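Local atomic coordinates of single-stranded DNA-binding protein 1 (Streptomyces coelicolor, PDB entry 4DAM), a protein that probably binds single-stranded DNA as a homotetramer, the part crystallised here being its N-terminal OB-fold domain, and may also stimulate partner enzymes. Residues E15-A20 with Q90-V95; T66-R71 with D109-A114; N23-P28 with R42-A47. The protein carries 1 engineered substitution. All coordinates share one frame; numbering follows the deposited sequence. Where two conformers were deposited one is given.

In the fold
All three contacts join neighbouring strands of the OB-fold barrel. Contacts 1 and 3 share strand 17-33, which pairs antiparallel with 86-100 in contact 1 and with 36-51 in contact 3; contact 2 pairs 56-70 with 103-112 in parallel. Each is partly buried, with Ile18, Val67 and Leu43 turned to the core. The outer faces are mixed: Met17 and charged side chains in contact 1, Trp68 and carboxylates in contact 2, alanines and the exposed Arg42 in contact 3. Contacts 1 and 3 meet the second subunit, and contact 1 carries a salt bridge. Probable backbone hydrogen bonds, Gln90 to Val113 and Lys94 to Asp109, join contacts 1 and 2, whereas Leu43 packs on Ala20 and Val67.

Contact 1: E15-A20 with Q90-V95; sequences EIMICA and QGRLKV. Engineered in segment 15-20: Ile16 (natural residue Thr).
Ile18 and Gly91 form the central hydrogen-bonded pair where the first strand of the OB-fold barrel runs antiparallel to strand 86-100, splayed to 116° by the curl of the sheet. Ile18 N donates to Gly91 O at 2.9 Å, and Gly91 N returns a bond to Ile18 O at 3.0 Å. A third rung, Leu93 N to Ile16 O at 2.8 Å, follows beyond the non-hydrogen-bonded pair of Met17 and Arg92.

The almost fully extended backbone of Gly91 suits a residue without a side chain, and Ile110 packs against its CA. Ile18 has CG1 anti to its backbone N (chi1 179°), which turns the side chain into the core, where it packs on Phe65, and places CG2 against the Gly91 carbonyl, 3.3 Å from Gly91 O, with Leu93 CB beyond it. Ile16, an engineered residue replacing threonine, reaches the Leu93 side chain through CG2 and also packs on Asn63 of the second subunit.

On the other side of the sheet Met17 folds back at chi2 and chi3. Its flexible thioether can bend so that SD runs alongside Arg92 CG at 3.5 Å, while CE settles tightly over the Gly91 carbonyl, 3.2 Å from Gly91 O. Arg92 offers its aliphatic part to Glu15: Arg92 CD sits 3.6 Å from Glu15 CD, but no guanidinium N-H points at the carboxylate, so that attraction is charge alone.

Within the two segments the carboxylate pairs with Lys94, whose chain bends at chi2 to bring NZ round, while OE2 bonds to Tyr49 OH of the second subunit. Water 1 accepts from Ile16 N and lies within hydrogen-bonding distance of Glu15 OE1 and Leu93 O. Lys94 NZ meets Glu15 OE1 on its syn side at 2.7 Å, 20° out of the carboxylate plane.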
loop_
_atom_site.group_PDB
_atom_site.type_symbol
_atom_site.label_atom_id
_atom_site.label_comp_id
_atom_site.label_asym_id
_atom_site.label_seq_id
_atom_site.Cartn_x
_atom_site.Cartn_y
_atom_site.Cartn_z
ATOM N N GLU A 15 -10.502 0.353 5.470
ATOM C CA GLU A 15 -9.962 -0.976 5.299
ATOM C C GLU A 15 -8.474 -0.781 5.047
ATOM O O GLU A 15 -8.026 0.252 4.530
ATOM C CB GLU A 15 -10.619 -1.667 4.103
ATOM C CG GLU A 15 -12.081 -1.953 4.315
ATOM C CD GLU A 15 -12.334 -3.292 4.961
ATOM O OE1 GLU A 15 -11.406 -3.883 5.566
ATOM O OE2 GLU A 15 -13.475 -3.773 4.853
ATOM N N ILE A 16 -7.690 -1.758 5.443
ATOM C CA ILE A 16 -6.268 -1.716 5.216
ATOM C C ILE A 16 -5.963 -2.655 4.051
ATOM O O ILE A 16 -6.116 -3.853 4.184
ATOM C CB ILE A 16 -5.523 -2.156 6.492
ATOM C CG1 ILE A 16 -6.048 -1.335 7.685
ATOM C CG2 ILE A 16 -4.021 -1.960 6.305
ATOM C CD1 ILE A 16 -5.989 -1.982 9.067
ATOM N N MET A 17 -5.573 -2.096 2.907
ATOM C CA MET A 17 -5.203 -2.888 1.746
ATOM C C MET A 17 -3.739 -3.288 1.900
ATOM O O MET A 17 -2.930 -2.621 2.572
ATOM C CB MET A 17 -5.354 -2.078 0.447
ATOM C CG MET A 17 -6.771 -1.722 0.059
ATOM S SD MET A 17 -7.937 -3.075 0.180
ATOM C CE MET A 17 -7.329 -4.375 -1.017
ATOM N N ILE A 18 -3.415 -4.436 1.350
ATOM C CA ILE A 18 -2.049 -4.919 1.325
ATOM C C ILE A 18 -1.797 -5.581 -0.016
ATOM O O ILE A 18 -2.708 -6.164 -0.607
ATOM C CB ILE A 18 -1.839 -5.930 2.480
ATOM C CG1 ILE A 18 -0.450 -6.522 2.549
ATOM C CG2 ILE A 18 -2.762 -7.113 2.357
ATOM C CD1 ILE A 18 -0.363 -7.459 3.749
ATOM N N CYS A 19 -0.564 -5.466 -0.486
ATOM C CA CYS A 19 -0.114 -6.252 -1.626
ATOM C C CYS A 19 1.092 -7.039 -1.141
ATOM O O CYS A 19 2.043 -6.463 -0.583
ATOM C CB CYS A 19 0.249 -5.350 -2.786
ATOM S SG CYS A 19 0.966 -6.358 -4.106
ATOM N N ALA A 20 1.008 -8.357 -1.269
ATOM C CA ALA A 20 1.993 -9.298 -0.698
ATOM C C ALA A 20 2.504 -10.163 -1.848
ATOM O O ALA A 20 1.720 -10.677 -2.646
ATOM C CB ALA A 20 1.347 -10.164 0.391
ATOM N N GLN A 90 -3.252 -9.237 -3.750
ATOM C CA GLN A 90 -3.765 -7.951 -3.269
ATOM C C GLN A 90 -5.057 -8.206 -2.529
ATOM O O GLN A 90 -5.924 -8.929 -3.008
ATOM C CB GLN A 90 -4.035 -7.002 -4.415
ATOM C CG GLN A 90 -4.279 -5.582 -3.943
ATOM C CD GLN A 90 -5.167 -4.778 -4.889
ATOM O OE1 GLN A 90 -5.029 -3.553 -4.965
ATOM N NE2 GLN A 90 -6.063 -5.451 -5.624
ATOM N N GLY A 91 -5.215 -7.606 -1.357
ATOM C CA GLY A 91 -6.477 -7.750 -0.666
ATOM C C GLY A 91 -6.504 -7.017 0.647
ATOM O O GLY A 91 -5.621 -6.224 0.938
ATOM N N ARG A 92 -7.541 -7.280 1.429
ATOM C CA ARG A 92 -7.744 -6.574 2.685
ATOM C C ARG A 92 -7.119 -7.337 3.837
ATOM O O ARG A 92 -7.370 -8.540 4.010
ATOM C CB ARG A 92 -9.242 -6.404 2.933
ATOM C CG ARG A 92 -9.874 -5.493 1.909
ATOM C CD ARG A 92 -11.321 -5.182 2.120
ATOM N NE ARG A 92 -12.186 -5.990 1.272
ATOM C CZ ARG A 92 -12.436 -5.743 -0.021
ATOM N NH1 ARG A 92 -11.905 -4.699 -0.660
ATOM N NH2 ARG A 92 -13.237 -6.555 -0.679
ATOM N N LEU A 93 -6.329 -6.642 4.635
ATOM C CA LEU A 93 -5.649 -7.246 5.777
ATOM C C LEU A 93 -6.574 -7.314 6.983
ATOM O O LEU A 93 -7.179 -6.303 7.354
ATOM C CB LEU A 93 -4.419 -6.419 6.141
ATOM C CG LEU A 93 -3.571 -6.849 7.350
ATOM C CD1 LEU A 93 -2.896 -8.194 7.106
ATOM C CD2 LEU A 93 -2.556 -5.788 7.757
ATOM N N LYS A 94 -6.652 -8.496 7.590
ATOM C CA LYS A 94 -7.374 -8.689 8.848
ATOM C C LYS A 94 -6.458 -9.339 9.876
ATOM O O LYS A 94 -6.040 -10.478 9.701
ATOM C CB LYS A 94 -8.639 -9.511 8.613
ATOM C CG LYS A 94 -9.588 -8.954 7.543
ATOM C CD LYS A 94 -10.297 -7.706 8.014
ATOM C CE LYS A 94 -10.968 -6.862 6.922
ATOM N NZ LYS A 94 -11.745 -5.729 7.528
ATOM N N VAL A 95 -6.148 -8.588 10.940
ATOM C CA VAL A 95 -5.304 -9.060 12.045
ATOM C C VAL A 95 -6.244 -9.660 13.067
ATOM O O VAL A 95 -7.181 -9.005 13.505
ATOM C CB VAL A 95 -4.510 -7.909 12.735
ATOM C CG1 VAL A 95 -3.744 -8.391 13.985
ATOM C CG2 VAL A 95 -3.603 -7.218 11.726
HETATM O O HOH W 1 -8.691 -4.223 6.391
#

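Contact 2: T66-R71 with D109-A114; sequences TVWANR and DIDAVA
Thr66, Val67 and Trp68 pair in parallel with Asp109, Ile110 and Asp111, the strand pairing that closes an OB-fold barrel. The hydrogen bonds alternate as parallel strands require: Ile110 N gives to Thr66 O at 2.8 Å, Trp68 N to Ile110 O at 2.9 Å, and Ala112 N to Trp68 O at 2.8 Å. Past the last rung the strands part, and water 2 spans the opening from Asn70 N to Ala112 O.

Apolar contact is confined to the core side, where branched side chains fill the barrel. Val67 CG1, held anti to the backbone N (chi1 179°), reaches Ala112 CB at 3.9 Å; the small alanine leaves room for the valine branch beside it.

The opposite side carries Thr66, the indole of Trp68 and two carboxylates. Asp109 stands beside Thr66, its OD1 3.5 Å from Thr66 CB. That same oxygen lies in the plane of the indole at its edge, 3.6 Å from Trp68 NE1, while carboxylate and ring planes are turned 65° apart. Asp109 OD2 is taken by a salt bridge to Arg96, which probably steadies this buried charge. Asp111 runs alongside the indole, with OD1 3.8 Å from Trp68 CB.

Strand 36-51 flanks 66-70 through Phe41 and Val39, strand 86-100 borders 109-112, and helix 71-80 follows directly; the chain turns a corner at Val113, where Val113 and Ala114 form a classic bulge opposite Gln90.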
loop_
_atom_site.group_PDB
_atom_site.type_symbol
_atom_site.label_atom_id
_atom_site.label_comp_id
_atom_site.label_asym_id
_atom_site.label_seq_id
_atom_site.Cartn_x
_atom_site.Cartn_y
_atom_site.Cartn_z
ATOM N N THR A 66 -2.696 -16.096 6.097
ATOM C CA THR A 66 -3.723 -16.976 5.549
ATOM C C THR A 66 -4.513 -16.172 4.536
ATOM O O THR A 66 -5.094 -15.130 4.868
ATOM C CB THR A 66 -4.666 -17.502 6.621
ATOM O OG1 THR A 66 -3.892 -18.215 7.599
ATOM C CG2 THR A 66 -5.691 -18.435 6.018
ATOM N N VAL A 67 -4.486 -16.621 3.300
ATOM C CA VAL A 67 -5.170 -15.956 2.211
ATOM C C VAL A 67 -6.493 -16.648 1.924
ATOM O O VAL A 67 -6.561 -17.868 1.756
ATOM C CB VAL A 67 -4.325 -15.933 0.910
ATOM C CG1 VAL A 67 -5.085 -15.253 -0.220
ATOM C CG2 VAL A 67 -2.954 -15.288 1.136
ATOM N N TRP A 68 -7.547 -15.829 1.860
ATOM C CA TRP A 68 -8.897 -16.286 1.597
ATOM C C TRP A 68 -9.392 -15.701 0.300
ATOM O O TRP A 68 -9.230 -14.521 0.045
ATOM C CB TRP A 68 -9.832 -15.823 2.698
ATOM C CG TRP A 68 -9.502 -16.350 4.054
ATOM C CD1 TRP A 68 -8.630 -15.818 4.998
ATOM C CD2 TRP A 68 -10.027 -17.567 4.657
ATOM N NE1 TRP A 68 -8.602 -16.592 6.125
ATOM C CE2 TRP A 68 -9.424 -17.669 5.974
ATOM C CE3 TRP A 68 -10.927 -18.538 4.249
ATOM C CZ2 TRP A 68 -9.736 -18.703 6.844
ATOM C CZ3 TRP A 68 -11.219 -19.592 5.137
ATOM C CH2 TRP A 68 -10.619 -19.671 6.388
ATOM N N ALA A 69 -10.019 -16.529 -0.517
ATOM C CA ALA A 69 -10.644 -16.088 -1.742
ATOM C C ALA A 69 -12.053 -16.656 -1.851
ATOM O O ALA A 69 -12.355 -17.718 -1.301
ATOM C CB ALA A 69 -9.790 -16.493 -2.953
ATOM N N ASN A 70 -12.907 -15.941 -2.571
ATOM C CA ASN A 70 -14.259 -16.356 -2.800
ATOM C C ASN A 70 -14.698 -16.201 -4.259
ATOM O O ASN A 70 -13.968 -15.639 -5.072
ATOM C CB ASN A 70 -15.163 -15.513 -1.894
ATOM C CG ASN A 70 -15.115 -15.925 -0.472
ATOM O OD1 ASN A 70 -15.620 -16.950 -0.129
ATOM N ND2 ASN A 70 -14.527 -15.108 0.364
ATOM N N ARG A 71 -15.882 -16.703 -4.585
ATOM C CA ARG A 71 -16.478 -16.522 -5.900
ATOM C C ARG A 71 -15.538 -16.978 -7.027
ATOM O O ARG A 71 -14.877 -18.033 -6.892
ATOM C CB ARG A 71 -16.968 -15.086 -6.051
ATOM C CG ARG A 71 -18.021 -14.744 -4.988
ATOM C CD ARG A 71 -19.122 -13.897 -5.582
ATOM N NE ARG A 71 -20.073 -13.389 -4.581
ATOM C CZ ARG A 71 -20.903 -14.155 -3.860
ATOM N NH1 ARG A 71 -20.906 -15.488 -3.977
ATOM N NH2 ARG A 71 -21.728 -13.584 -2.991
ATOM N N ASP A 109 -4.636 -12.453 8.258
ATOM C CA ASP A 109 -5.431 -12.957 7.120
ATOM C C ASP A 109 -5.401 -11.895 6.011
ATOM O O ASP A 109 -5.354 -10.688 6.292
ATOM C CB ASP A 109 -6.897 -13.157 7.470
ATOM C CG ASP A 109 -7.189 -14.376 8.331
ATOM O OD1 ASP A 109 -6.327 -15.197 8.610
ATOM O OD2 ASP A 109 -8.348 -14.533 8.744
ATOM N N ILE A 110 -5.448 -12.342 4.765
ATOM C CA ILE A 110 -5.685 -11.454 3.631
ATOM C C ILE A 110 -6.942 -11.939 2.921
ATOM O O ILE A 110 -7.019 -13.086 2.486
ATOM C CB ILE A 110 -4.517 -11.416 2.614
ATOM C CG1 ILE A 110 -3.234 -10.961 3.273
ATOM C CG2 ILE A 110 -4.882 -10.506 1.415
ATOM C CD1 ILE A 110 -1.995 -11.046 2.398
ATOM N N ASP A 111 -7.950 -11.090 2.867
ATOM C CA ASP A 111 -9.144 -11.348 2.089
ATOM C C ASP A 111 -8.867 -10.866 0.667
ATOM O O ASP A 111 -8.883 -9.662 0.383
ATOM C CB ASP A 111 -10.354 -10.652 2.720
ATOM C CG ASP A 111 -10.789 -11.294 4.049
ATOM O OD1 ASP A 111 -10.360 -12.424 4.381
ATOM O OD2 ASP A 111 -11.579 -10.663 4.786
ATOM N N ALA A 112 -8.547 -11.810 -0.210
ATOM C CA ALA A 112 -7.970 -11.478 -1.516
ATOM C C ALA A 112 -8.957 -10.914 -2.485
ATOM O O ALA A 112 -10.086 -11.403 -2.589
ATOM C CB ALA A 112 -7.302 -12.694 -2.160
ATOM N N VAL A 113 -8.513 -9.879 -3.194
ATOM C CA VAL A 113 -9.231 -9.293 -4.302
ATOM C C VAL A 113 -8.639 -9.731 -5.655
ATOM O O VAL A 113 -9.360 -9.888 -6.643
ATOM C CB VAL A 113 -9.179 -7.741 -4.172
ATOM C CG1 VAL A 113 -9.767 -7.090 -5.392
ATOM C CG2 VAL A 113 -9.913 -7.307 -2.906
ATOM N N ALA A 114 -7.320 -9.912 -5.676
ATOM C CA ALA A 114 -6.581 -10.279 -6.884
ATOM C C ALA A 114 -5.462 -11.202 -6.487
ATOM O O ALA A 114 -4.831 -11.013 -5.440
ATOM C CB ALA A 114 -6.034 -9.020 -7.558
HETATM O O HOH W 2 -12.141 -13.269 -3.379
#

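Contact 3: N23-P28 with R42-A47; sequences NVATTP and RLAVTA
The beta hairpin of strands 17-33 and 36-51 is joined here at the point where its first strand is interrupted, with Asn23 to Thr26 lying along Arg42 to Ala44. Asn23 and Ala44 are the hydrogen-bonded pair: Asn23 N donates to Ala44 O at 2.9 Å, and Ala44 N answers with a bond of equal length to Asn23 O, almost straight at 178°. Ala25 N then binds Arg42 O at 2.8 Å, although Ala25 itself has left the extended conformation.

At that break Thr26 supplies from its side chain the acceptor that a strand carbonyl would ordinarily provide. With chi1 at 62°, OG1 sits between the backbone N and the carbonyl carbon and receives Arg42 N at 3.0 Å, while CG2 is left to rest 3.7 Å from Arg42 CB. A valine here has no hydroxyl and would probably leave Arg42 N without this acceptor, with the loop less firmly tied to the strand.

Arg42 suits an exposed position. Its extended chain passes Ala25 CB, 4.1 Å from Arg42 CG, and carries the guanidinium away from the segment. Small residues suit this side, where Ala25 CB and Ala44 CB come within 4.2 Å. Across the sheet Leu43 turns CD1 to within 3.6 Å of Asn23 O, and with Val24 it faces the core, where Phe41, Val67, Val87 and Val89 surround the two. Such an antiparallel pairing of the first two strands, with Val24 and Leu43 turned to the core, belongs to the OB-fold barrel of SSB proteins.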
loop_
_atom_site.group_PDB
_atom_site.type_symbol
_atom_site.label_atom_id
_atom_site.label_comp_id
_atom_site.label_asym_id
_atom_site.label_seq_id
_atom_site.Cartn_x
_atom_site.Cartn_y
_atom_site.Cartn_z
ATOM N N ASN A 23 5.221 -16.843 -1.680
ATOM C CA ASN A 23 5.037 -18.182 -2.177
ATOM C C ASN A 23 3.920 -18.904 -1.454
ATOM O O ASN A 23 3.748 -18.761 -0.247
ATOM C CB ASN A 23 6.346 -18.963 -2.085
ATOM C CG ASN A 23 7.394 -18.393 -3.025
ATOM O OD1 ASN A 23 7.567 -18.860 -4.136
ATOM N ND2 ASN A 23 8.045 -17.356 -2.600
ATOM N N VAL A 24 3.164 -19.678 -2.224
ATOM C CA VAL A 24 2.162 -20.575 -1.666
ATOM C C VAL A 24 2.871 -21.589 -0.757
ATOM O O VAL A 24 3.773 -22.316 -1.195
ATOM C CB VAL A 24 1.335 -21.264 -2.754
ATOM C CG1 VAL A 24 0.344 -22.261 -2.104
ATOM C CG2 VAL A 24 0.626 -20.238 -3.662
ATOM N N ALA A 25 2.470 -21.635 0.517
ATOM C CA ALA A 25 3.213 -22.398 1.529
ATOM C C ALA A 25 2.506 -23.679 1.955
ATOM O O ALA A 25 3.122 -24.569 2.547
ATOM C CB ALA A 25 3.512 -21.501 2.734
ATOM N N THR A 26 1.218 -23.771 1.674
ATOM C CA THR A 26 0.402 -24.965 1.933
ATOM C C THR A 26 -0.480 -25.237 0.748
ATOM O O THR A 26 -0.843 -24.300 0.015
ATOM C CB THR A 26 -0.511 -24.811 3.190
ATOM O OG1 THR A 26 -1.464 -23.727 3.017
ATOM C CG2 THR A 26 0.349 -24.607 4.457
ATOM N N THR A 27 -0.873 -26.502 0.572
ATOM C CA THR A 27 -1.779 -26.841 -0.512
ATOM C C THR A 27 -3.118 -26.158 -0.254
ATOM O O THR A 27 -3.684 -26.256 0.849
ATOM C CB THR A 27 -2.001 -28.353 -0.653
ATOM O OG1 THR A 27 -0.747 -28.995 -0.886
ATOM C CG2 THR A 27 -2.929 -28.642 -1.851
ATOM N N PRO A 28 -3.616 -25.390 -1.236
ATOM C CA PRO A 28 -4.907 -24.738 -1.043
ATOM C C PRO A 28 -6.039 -25.706 -0.761
ATOM O O PRO A 28 -6.057 -26.842 -1.256
ATOM C CB PRO A 28 -5.137 -23.985 -2.365
ATOM C CG PRO A 28 -3.756 -23.739 -2.883
ATOM C CD PRO A 28 -2.987 -24.969 -2.501
ATOM N N ARG A 42 -1.958 -20.819 2.818
ATOM C CA ARG A 42 -0.943 -20.056 3.533
ATOM C C ARG A 42 0.028 -19.442 2.548
ATOM O O ARG A 42 0.440 -20.083 1.599
ATOM C CB ARG A 42 -0.215 -20.965 4.502
ATOM C CG ARG A 42 0.729 -20.306 5.493
ATOM C CD ARG A 42 1.140 -21.393 6.486
ATOM N NE ARG A 42 2.011 -20.958 7.568
ATOM C CZ ARG A 42 1.639 -20.233 8.615
ATOM N NH1 ARG A 42 0.390 -19.784 8.743
ATOM N NH2 ARG A 42 2.548 -19.931 9.525
ATOM N N LEU A 43 0.369 -18.180 2.780
ATOM C CA LEU A 43 1.302 -17.429 1.949
ATOM C C LEU A 43 2.509 -17.033 2.790
ATOM O O LEU A 43 2.361 -16.463 3.879
ATOM C CB LEU A 43 0.639 -16.159 1.415
ATOM C CG LEU A 43 1.484 -15.239 0.518
ATOM C CD1 LEU A 43 1.714 -15.875 -0.853
ATOM C CD2 LEU A 43 0.828 -13.859 0.382
ATOM N N ALA A 44 3.696 -17.328 2.282
ATOM C CA ALA A 44 4.965 -16.944 2.923
ATOM C C ALA A 44 5.611 -15.807 2.161
ATOM O O ALA A 44 5.931 -15.951 0.980
ATOM C CB ALA A 44 5.926 -18.128 2.975
ATOM N N VAL A 45 5.835 -14.688 2.857
ATOM C CA VAL A 45 6.416 -13.505 2.253
ATOM C C VAL A 45 7.734 -13.186 2.966
ATOM O O VAL A 45 7.737 -12.773 4.131
ATOM C CB VAL A 45 5.434 -12.308 2.353
ATOM C CG1 VAL A 45 6.033 -11.038 1.754
ATOM C CG2 VAL A 45 4.076 -12.652 1.750
ATOM N N THR A 46 8.847 -13.411 2.277
ATOM C CA THR A 46 10.166 -13.270 2.896
ATOM C C THR A 46 10.852 -11.996 2.420
ATOM O O THR A 46 11.079 -11.814 1.221
ATOM C CB THR A 46 11.048 -14.505 2.611
ATOM O OG1 THR A 46 10.392 -15.664 3.116
ATOM C CG2 THR A 46 12.404 -14.382 3.311
ATOM N N ALA A 47 11.155 -11.106 3.364
ATOM C CA ALA A 47 11.935 -9.904 3.080
ATOM C C ALA A 47 13.376 -10.349 2.852
ATOM O O ALA A 47 13.813 -11.344 3.415
ATOM C CB ALA A 47 11.850 -8.916 4.244
#